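Local coordinates for protein putative enoyl-CoA hydratase/isomerase (Mycobacterium abscessus, PDB 4MI2) that probably isomerises an epoxidised phenylacetyl-CoA intermediate during phenylacetate breakdown, as a member of the enoyl-CoA hydratase/isomerase family, at residues Lys63-Gly68 / Gly121-Ala126; Pro106-Ile111 / Asn200-Arg205; Ile128-Gln133 / Ala196-Ser201. All blocks are in the same frame, centred on the assembly; numbering follows the deposited sequence.

Overall arrangement
Followed from the N terminus, the chain shows how one sheet gathers partners on both faces. The loop 63-68, after strand 55-60, is met by the end of helix 118-124 and the turn after it (121-126), where contact 1 closes a loop of 52 residues. Strand 107-111 falls inside that loop but finds its own helix only at 200-205, so contact 2, closing over 88 residues, crosses contact 1. Strand 128-132 lies within the span of contact 2; contact 3 closes over 62 residues on the same helix 195-207, sharing N200 and S201, and is in series with contact 1. Contacts 2 and 3, with centres about 7 Å apart, fasten one helix across two neighbouring parallel strands.

Contact 1: Lys63-Gly68 / Gly121-Ala126; sequences KNFCVG and GLALGA
F65 reaches out from the loop 63-68 to A123 and L122 on helix 118-124, and the close packing here is the work of one ring carbon. Its CE2 lies 4.2 Å from A123 CB and 4.4 Å from L122 CD2, both methyl groups meeting the ring obliquely. The ring gets there because CG stands anti to the backbone N (chi1 177°), which carries it across a gap of 8.9 Å between F65 CA and A123 CA. V109, C115 and N112 also pack against the phenyl group.

Away from this point the two segments separate. C66 also points toward the helix, but its SG stops 5.1 Å short of L122 CD2 and instead accepts a bond from G68 N at 3.5 Å. The partly exposed N64 faces other parts of the fold, bonding A114 N through OD1 and S29 OG through ND2. In crotonase relatives the oxyanion hole is built from the loop after this strand and the N-terminal end of this helix, so the contact probably packs just behind that site. With only carbon meeting carbon, the contact implies a fit by shape, while backbone bonds from F65 to N112 and from C66 to A114 and V116 fix the loop.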
loop_
_atom_site.group_PDB
_atom_site.type_symbol
_atom_site.label_atom_id
_atom_site.label_comp_id
_atom_site.label_asym_id
_atom_site.label_seq_id
_atom_site.Cartn_x
_atom_site.Cartn_y
_atom_site.Cartn_z
ATOM N N LYS B 63 -13.412 -11.181 -27.839
ATOM C CA LYS B 63 -14.151 -10.902 -26.606
ATOM C C LYS B 63 -13.289 -10.898 -25.338
ATOM O O LYS B 63 -13.672 -10.284 -24.351
ATOM C CB LYS B 63 -15.305 -11.910 -26.431
ATOM N N ASN B 64 -12.140 -11.563 -25.354
ATOM C CA ASN B 64 -11.345 -11.719 -24.134
ATOM C C ASN B 64 -9.908 -11.245 -24.272
ATOM O O ASN B 64 -9.212 -11.620 -25.217
ATOM C CB ASN B 64 -11.385 -13.176 -23.690
ATOM C CG ASN B 64 -12.803 -13.643 -23.363
ATOM O OD1 ASN B 64 -13.538 -12.973 -22.631
ATOM N ND2 ASN B 64 -13.190 -14.783 -23.909
ATOM N N PHE B 65 -9.463 -10.425 -23.321
ATOM C CA PHE B 65 -8.112 -9.858 -23.361
ATOM C C PHE B 65 -7.062 -10.968 -23.455
ATOM O O PHE B 65 -6.282 -11.018 -24.408
ATOM C CB PHE B 65 -7.854 -8.980 -22.121
ATOM C CG PHE B 65 -6.458 -8.417 -22.051
ATOM C CD1 PHE B 65 -6.103 -7.309 -22.806
ATOM C CD2 PHE B 65 -5.499 -9.001 -21.242
ATOM C CE1 PHE B 65 -4.817 -6.802 -22.755
ATOM C CE2 PHE B 65 -4.219 -8.495 -21.179
ATOM C CZ PHE B 65 -3.872 -7.397 -21.940
ATOM N N CYS B 66 -7.046 -11.850 -22.458
ATOM C CA CYS B 66 -6.054 -12.922 -22.403
ATOM C C CYS B 66 -6.361 -13.906 -21.276
ATOM O O CYS B 66 -6.353 -13.536 -20.103
ATOM C CB CYS B 66 -4.654 -12.334 -22.196
ATOM S SG CYS B 66 -3.327 -13.560 -22.215
ATOM N N VAL B 67 -6.609 -15.162 -21.638
ATOM C CA VAL B 67 -6.892 -16.195 -20.649
ATOM C C VAL B 67 -5.637 -16.843 -20.076
ATOM O O VAL B 67 -5.745 -17.778 -19.290
ATOM C CB VAL B 67 -7.855 -17.298 -21.167
ATOM C CG1 VAL B 67 -9.200 -16.693 -21.538
ATOM C CG2 VAL B 67 -7.249 -18.099 -22.325
ATOM N N GLY B 68 -4.454 -16.350 -20.447
ATOM C CA GLY B 68 -3.198 -16.867 -19.900
ATOM C C GLY B 68 -2.605 -17.986 -20.739
ATOM O O GLY B 68 -2.866 -18.077 -21.940
ATOM N N GLY B 121 -1.274 -10.695 -15.224
ATOM C CA GLY B 121 0.099 -10.241 -14.968
ATOM C C GLY B 121 0.530 -9.200 -15.977
ATOM O O GLY B 121 1.143 -8.188 -15.634
ATOM N N LEU B 122 0.181 -9.457 -17.227
ATOM C CA LEU B 122 0.543 -8.601 -18.339
ATOM C C LEU B 122 -0.183 -7.274 -18.207
ATOM O O LEU B 122 0.419 -6.195 -18.348
ATOM C CB LEU B 122 0.181 -9.317 -19.645
ATOM C CG LEU B 122 0.499 -8.677 -20.987
ATOM C CD1 LEU B 122 1.993 -8.471 -21.196
ATOM C CD2 LEU B 122 -0.063 -9.592 -22.062
ATOM N N ALA B 123 -1.475 -7.342 -17.896
ATOM C CA ALA B 123 -2.267 -6.127 -17.723
ATOM C C ALA B 123 -1.792 -5.258 -16.562
ATOM O O ALA B 123 -1.807 -4.021 -16.664
ATOM C CB ALA B 123 -3.739 -6.471 -17.545
ATOM N N LEU B 124 -1.390 -5.887 -15.460
ATOM C CA LEU B 124 -0.957 -5.131 -14.284
ATOM C C LEU B 124 0.441 -4.522 -14.431
ATOM O O LEU B 124 0.825 -3.665 -13.632
ATOM C CB LEU B 124 -1.057 -5.974 -12.994
ATOM C CG LEU B 124 -2.428 -6.608 -12.665
ATOM C CD1 LEU B 124 -2.516 -7.034 -11.202
ATOM C CD2 LEU B 124 -3.597 -5.701 -13.007
ATOM N N GLY B 125 1.195 -4.939 -15.443
ATOM C CA GLY B 125 2.473 -4.287 -15.765
ATOM C C GLY B 125 2.334 -2.954 -16.500
ATOM O O GLY B 125 3.307 -2.213 -16.627
ATOM N N ALA B 126 1.136 -2.645 -16.995
ATOM C CA ALA B 126 0.897 -1.353 -17.653
ATOM C C ALA B 126 0.769 -0.257 -16.609
ATOM O O ALA B 126 0.586 -0.550 -15.432
ATOM C CB ALA B 126 -0.352 -1.407 -18.524
#

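Contact 2: Pro106-Ile111 / Asn200-Arg205; sequences PVVVAI and NSVAGR
V108 and V202 meet with their side chains crossing obliquely, one branch of each making the touch: V108 CG2 lies 4.1 Å from V202 CG1. The two valines share nearly the same first torsion but offer different branches. On the strand, chi1 of -173° sets CG1 anti to the backbone N, leaving CG2, beside that N, to face the helix; on the helix it is the branch anti to N that reaches back. The same V108 methyl also rests on A203, 4.1 Å from A203 CA and 4.1 Å from A203 CB, so it sits against the helix backbone as well as its side chains. V108 CA and A203 CA are 6.3 Å apart, the nearest CA pair of the two segments.

This is helix-on-sheet packing in a crotonase-type fold: helix 195-207 covers one face of the mixed sheet, V108 also touching A199 and L206 of that helix and A203 reaching V57 on the adjacent strand 55-60. V107 and V109 turn to the other face, where A126 packs against both. At the subunit boundary, V202 packs on L171 and P106 on L170, both leucines belonging to the second subunit.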
loop_
_atom_site.group_PDB
_atom_site.type_symbol
_atom_site.label_atom_id
_atom_site.label_comp_id
_atom_site.label_asym_id
_atom_site.label_seq_id
_atom_site.Cartn_x
_atom_site.Cartn_y
_atom_site.Cartn_z
ATOM N N PRO B 106 4.946 6.032 -21.105
ATOM C CA PRO B 106 3.711 5.531 -20.519
ATOM C C PRO B 106 3.099 4.367 -21.291
ATOM O O PRO B 106 3.111 4.370 -22.509
ATOM C CB PRO B 106 2.787 6.753 -20.554
ATOM C CG PRO B 106 3.713 7.931 -20.560
ATOM C CD PRO B 106 4.859 7.472 -21.409
ATOM N N VAL B 107 2.573 3.382 -20.566
ATOM C CA VAL B 107 1.962 2.190 -21.168
ATOM C C VAL B 107 0.524 2.118 -20.704
ATOM O O VAL B 107 0.265 2.141 -19.506
ATOM C CB VAL B 107 2.680 0.895 -20.735
ATOM C CG1 VAL B 107 2.012 -0.331 -21.351
ATOM C CG2 VAL B 107 4.147 0.948 -21.117
ATOM N N VAL B 108 -0.394 2.045 -21.665
ATOM C CA VAL B 108 -1.825 1.982 -21.419
ATOM C C VAL B 108 -2.300 0.624 -21.897
ATOM O O VAL B 108 -1.800 0.122 -22.904
ATOM C CB VAL B 108 -2.564 3.069 -22.222
ATOM C CG1 VAL B 108 -4.043 3.122 -21.847
ATOM C CG2 VAL B 108 -1.906 4.426 -22.013
ATOM N N VAL B 109 -3.267 0.030 -21.189
ATOM C CA VAL B 109 -3.840 -1.245 -21.607
ATOM C C VAL B 109 -5.370 -1.189 -21.601
ATOM O O VAL B 109 -5.986 -0.604 -20.704
ATOM C CB VAL B 109 -3.295 -2.427 -20.771
ATOM C CG1 VAL B 109 -3.714 -2.308 -19.316
ATOM C CG2 VAL B 109 -3.723 -3.767 -21.362
ATOM N N ALA B 110 -5.960 -1.758 -22.653
ATOM C CA ALA B 110 -7.409 -1.853 -22.815
ATOM C C ALA B 110 -7.808 -3.290 -22.531
ATOM O O ALA B 110 -7.314 -4.207 -23.191
ATOM C CB ALA B 110 -7.815 -1.468 -24.232
ATOM N N ILE B 111 -8.694 -3.482 -21.556
ATOM C CA ILE B 111 -9.047 -4.820 -21.087
ATOM C C ILE B 111 -10.525 -5.128 -21.317
ATOM O O ILE B 111 -11.424 -4.614 -20.635
ATOM C CB ILE B 111 -8.691 -5.027 -19.604
ATOM C CG1 ILE B 111 -7.277 -4.513 -19.312
ATOM C CG2 ILE B 111 -8.780 -6.505 -19.240
ATOM C CD1 ILE B 111 -6.921 -4.553 -17.841
ATOM N N ASN B 200 -6.658 4.150 -26.739
ATOM C CA ASN B 200 -5.997 4.834 -27.851
ATOM C C ASN B 200 -6.031 6.341 -27.697
ATOM O O ASN B 200 -5.039 7.002 -27.998
ATOM C CB ASN B 200 -6.620 4.435 -29.198
ATOM C CG ASN B 200 -6.224 3.033 -29.636
ATOM O OD1 ASN B 200 -5.213 2.492 -29.198
ATOM N ND2 ASN B 200 -7.023 2.442 -30.503
ATOM N N SER B 201 -7.153 6.889 -27.224
ATOM C CA SER B 201 -7.244 8.338 -26.999
ATOM C C SER B 201 -6.304 8.763 -25.889
ATOM O O SER B 201 -5.596 9.755 -26.024
ATOM C CB SER B 201 -8.665 8.777 -26.657
ATOM O OG SER B 201 -9.565 8.342 -27.660
ATOM N N VAL B 202 -6.310 8.008 -24.794
ATOM C CA VAL B 202 -5.436 8.285 -23.661
ATOM C C VAL B 202 -3.974 8.197 -24.095
ATOM O O VAL B 202 -3.198 9.113 -23.831
ATOM C CB VAL B 202 -5.719 7.335 -22.469
ATOM C CG1 VAL B 202 -4.624 7.428 -21.414
ATOM C CG2 VAL B 202 -7.069 7.663 -21.849
ATOM N N ALA B 203 -3.610 7.107 -24.771
ATOM C CA ALA B 203 -2.243 6.925 -25.279
ATOM C C ALA B 203 -1.827 8.043 -26.229
ATOM O O ALA B 203 -0.685 8.494 -26.195
ATOM C CB ALA B 203 -2.103 5.580 -25.973
ATOM N N GLY B 204 -2.748 8.473 -27.085
ATOM C CA GLY B 204 -2.488 9.571 -28.022
ATOM C C GLY B 204 -2.200 10.878 -27.306
ATOM O O GLY B 204 -1.271 11.591 -27.673
ATOM N N ARG B 205 -2.985 11.182 -26.270
ATOM C CA ARG B 205 -2.782 12.389 -25.459
ATOM C C ARG B 205 -1.440 12.346 -24.716
ATOM O O ARG B 205 -0.693 13.323 -24.694
ATOM C CB ARG B 205 -3.942 12.585 -24.467
#

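Contact 3: Ile128-Gln133 / Ala196-Ser201; sequences IRIAGQ and ADVANS
D197 O, the carbonyl just before V198 and A199, which pack on I130, is held by two donors from one residue. S201 N reaches it at 3.1 Å as the ordinary helical bond, and S201 OG adds a second at 3.1 Å to the same D197 O. The two come from opposite faces of the carbonyl plane, the hydroxyl tilted 34° from that plane with a C=O...O angle of 141°. With OG turned anti to its own carbonyl carbon, the serine folds back one turn and satisfies its hydroxyl inside the helix. D197 and S201 both lie on the exposed side, whereas the touching residues face inward.

On that inner side I130 carries the strand's share alone, using two branches. Its CG2 lies 4.0 Å from V198 CG1 and 4.2 Å from V198 CB, the two side chains crossing at about a right angle. Its other branch goes to the helix backbone, with I130 CG1 4.3 Å from A199 CA. The first torsion (chi1 -49°) divides the work: CG2, opposite the backbone N, goes to the valine and CG1 to the alanine. The packing is entirely apolar, the bonding of D197 being confined to the helix.

R129 turns to the other face of the sheet, where its guanidinium makes weak hydrogen bonds with A123 O, A126 O and S163 of the second subunit. Around the contact, I130 also meets E188 and V190 of strand 188-190, the outermost in this chain, V198 touches V190, and A199 reaches A110 and V57, so helix 195-207 spans the sheet from strand 188-190 across 128-132 and 107-111 to 55-60.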
loop_
_atom_site.group_PDB
_atom_site.type_symbol
_atom_site.label_atom_id
_atom_site.label_comp_id
_atom_site.label_asym_id
_atom_site.label_seq_id
_atom_site.Cartn_x
_atom_site.Cartn_y
_atom_site.Cartn_z
ATOM N N ILE B 128 -1.545 2.489 -17.033
ATOM C CA ILE B 128 -2.946 2.927 -17.040
ATOM C C ILE B 128 -3.770 1.793 -17.623
ATOM O O ILE B 128 -3.429 1.247 -18.671
ATOM C CB ILE B 128 -3.164 4.203 -17.903
ATOM C CG1 ILE B 128 -2.185 5.324 -17.519
ATOM C CG2 ILE B 128 -4.609 4.705 -17.802
ATOM C CD1 ILE B 128 -2.429 5.939 -16.155
ATOM N N ARG B 129 -4.857 1.454 -16.945
ATOM C CA ARG B 129 -5.676 0.288 -17.266
ATOM C C ARG B 129 -7.110 0.747 -17.484
ATOM O O ARG B 129 -7.731 1.301 -16.579
ATOM C CB ARG B 129 -5.633 -0.732 -16.114
ATOM C CG ARG B 129 -4.456 -1.701 -16.157
ATOM C CD ARG B 129 -4.277 -2.449 -14.835
ATOM N NE ARG B 129 -3.875 -1.526 -13.779
ATOM C CZ ARG B 129 -2.641 -1.082 -13.583
ATOM N NH1 ARG B 129 -1.633 -1.509 -14.333
ATOM N NH2 ARG B 129 -2.414 -0.211 -12.620
ATOM N N ILE B 130 -7.617 0.521 -18.691
ATOM C CA ILE B 130 -8.995 0.845 -19.037
ATOM C C ILE B 130 -9.775 -0.454 -19.257
ATOM O O ILE B 130 -9.410 -1.261 -20.103
ATOM C CB ILE B 130 -9.074 1.673 -20.336
ATOM C CG1 ILE B 130 -8.101 2.869 -20.314
ATOM C CG2 ILE B 130 -10.505 2.115 -20.589
ATOM C CD1 ILE B 130 -8.431 3.933 -19.286
ATOM N N ALA B 131 -10.852 -0.645 -18.506
ATOM C CA ALA B 131 -11.617 -1.880 -18.583
ATOM C C ALA B 131 -12.996 -1.655 -19.180
ATOM O O ALA B 131 -13.635 -0.627 -18.935
ATOM C CB ALA B 131 -11.748 -2.509 -17.201
ATOM N N GLY B 132 -13.443 -2.630 -19.968
ATOM C CA GLY B 132 -14.807 -2.658 -20.468
ATOM C C GLY B 132 -15.724 -3.132 -19.357
ATOM O O GLY B 132 -15.275 -3.804 -18.425
ATOM N N GLN B 133 -17.007 -2.799 -19.465
ATOM C CA GLN B 133 -17.974 -3.085 -18.400
ATOM C C GLN B 133 -18.065 -4.576 -18.062
ATOM O O GLN B 133 -18.380 -4.918 -16.930
ATOM C CB GLN B 133 -19.369 -2.523 -18.743
ATOM N N ALA B 196 -10.547 -0.199 -26.035
ATOM C CA ALA B 196 -9.468 0.098 -26.970
ATOM C C ALA B 196 -9.572 1.527 -27.515
ATOM O O ALA B 196 -8.558 2.222 -27.624
ATOM C CB ALA B 196 -9.427 -0.924 -28.105
ATOM N N ASP B 197 -10.788 1.975 -27.833
ATOM C CA ASP B 197 -10.970 3.349 -28.306
ATOM C C ASP B 197 -10.475 4.342 -27.264
ATOM O O ASP B 197 -9.711 5.254 -27.579
ATOM C CB ASP B 197 -12.434 3.655 -28.646
ATOM C CG ASP B 197 -12.919 2.924 -29.892
ATOM O OD1 ASP B 197 -12.090 2.502 -30.739
ATOM O OD2 ASP B 197 -14.151 2.774 -30.018
ATOM N N VAL B 198 -10.900 4.151 -26.020
ATOM C CA VAL B 198 -10.528 5.071 -24.943
ATOM C C VAL B 198 -9.032 4.981 -24.654
ATOM O O VAL B 198 -8.360 6.010 -24.503
ATOM C CB VAL B 198 -11.359 4.813 -23.674
ATOM C CG1 VAL B 198 -10.860 5.655 -22.511
ATOM C CG2 VAL B 198 -12.826 5.102 -23.963
ATOM N N ALA B 199 -8.509 3.760 -24.609
ATOM C CA ALA B 199 -7.071 3.552 -24.408
ATOM C C ALA B 199 -6.226 4.259 -25.483
ATOM O O ALA B 199 -5.209 4.887 -25.173
ATOM C CB ALA B 199 -6.755 2.068 -24.380
ATOM N N ASN B 200 -6.658 4.150 -26.739
ATOM C CA ASN B 200 -5.997 4.834 -27.851
ATOM C C ASN B 200 -6.031 6.341 -27.697
ATOM O O ASN B 200 -5.039 7.002 -27.998
ATOM C CB ASN B 200 -6.620 4.435 -29.198
ATOM C CG ASN B 200 -6.224 3.033 -29.636
ATOM O OD1 ASN B 200 -5.213 2.492 -29.198
ATOM N ND2 ASN B 200 -7.023 2.442 -30.503
ATOM N N SER B 201 -7.153 6.889 -27.224
ATOM C CA SER B 201 -7.244 8.338 -26.999
ATOM C C SER B 201 -6.304 8.763 -25.889
ATOM O O SER B 201 -5.596 9.755 -26.024
ATOM C CB SER B 201 -8.665 8.777 -26.657
ATOM O OG SER B 201 -9.565 8.342 -27.660
#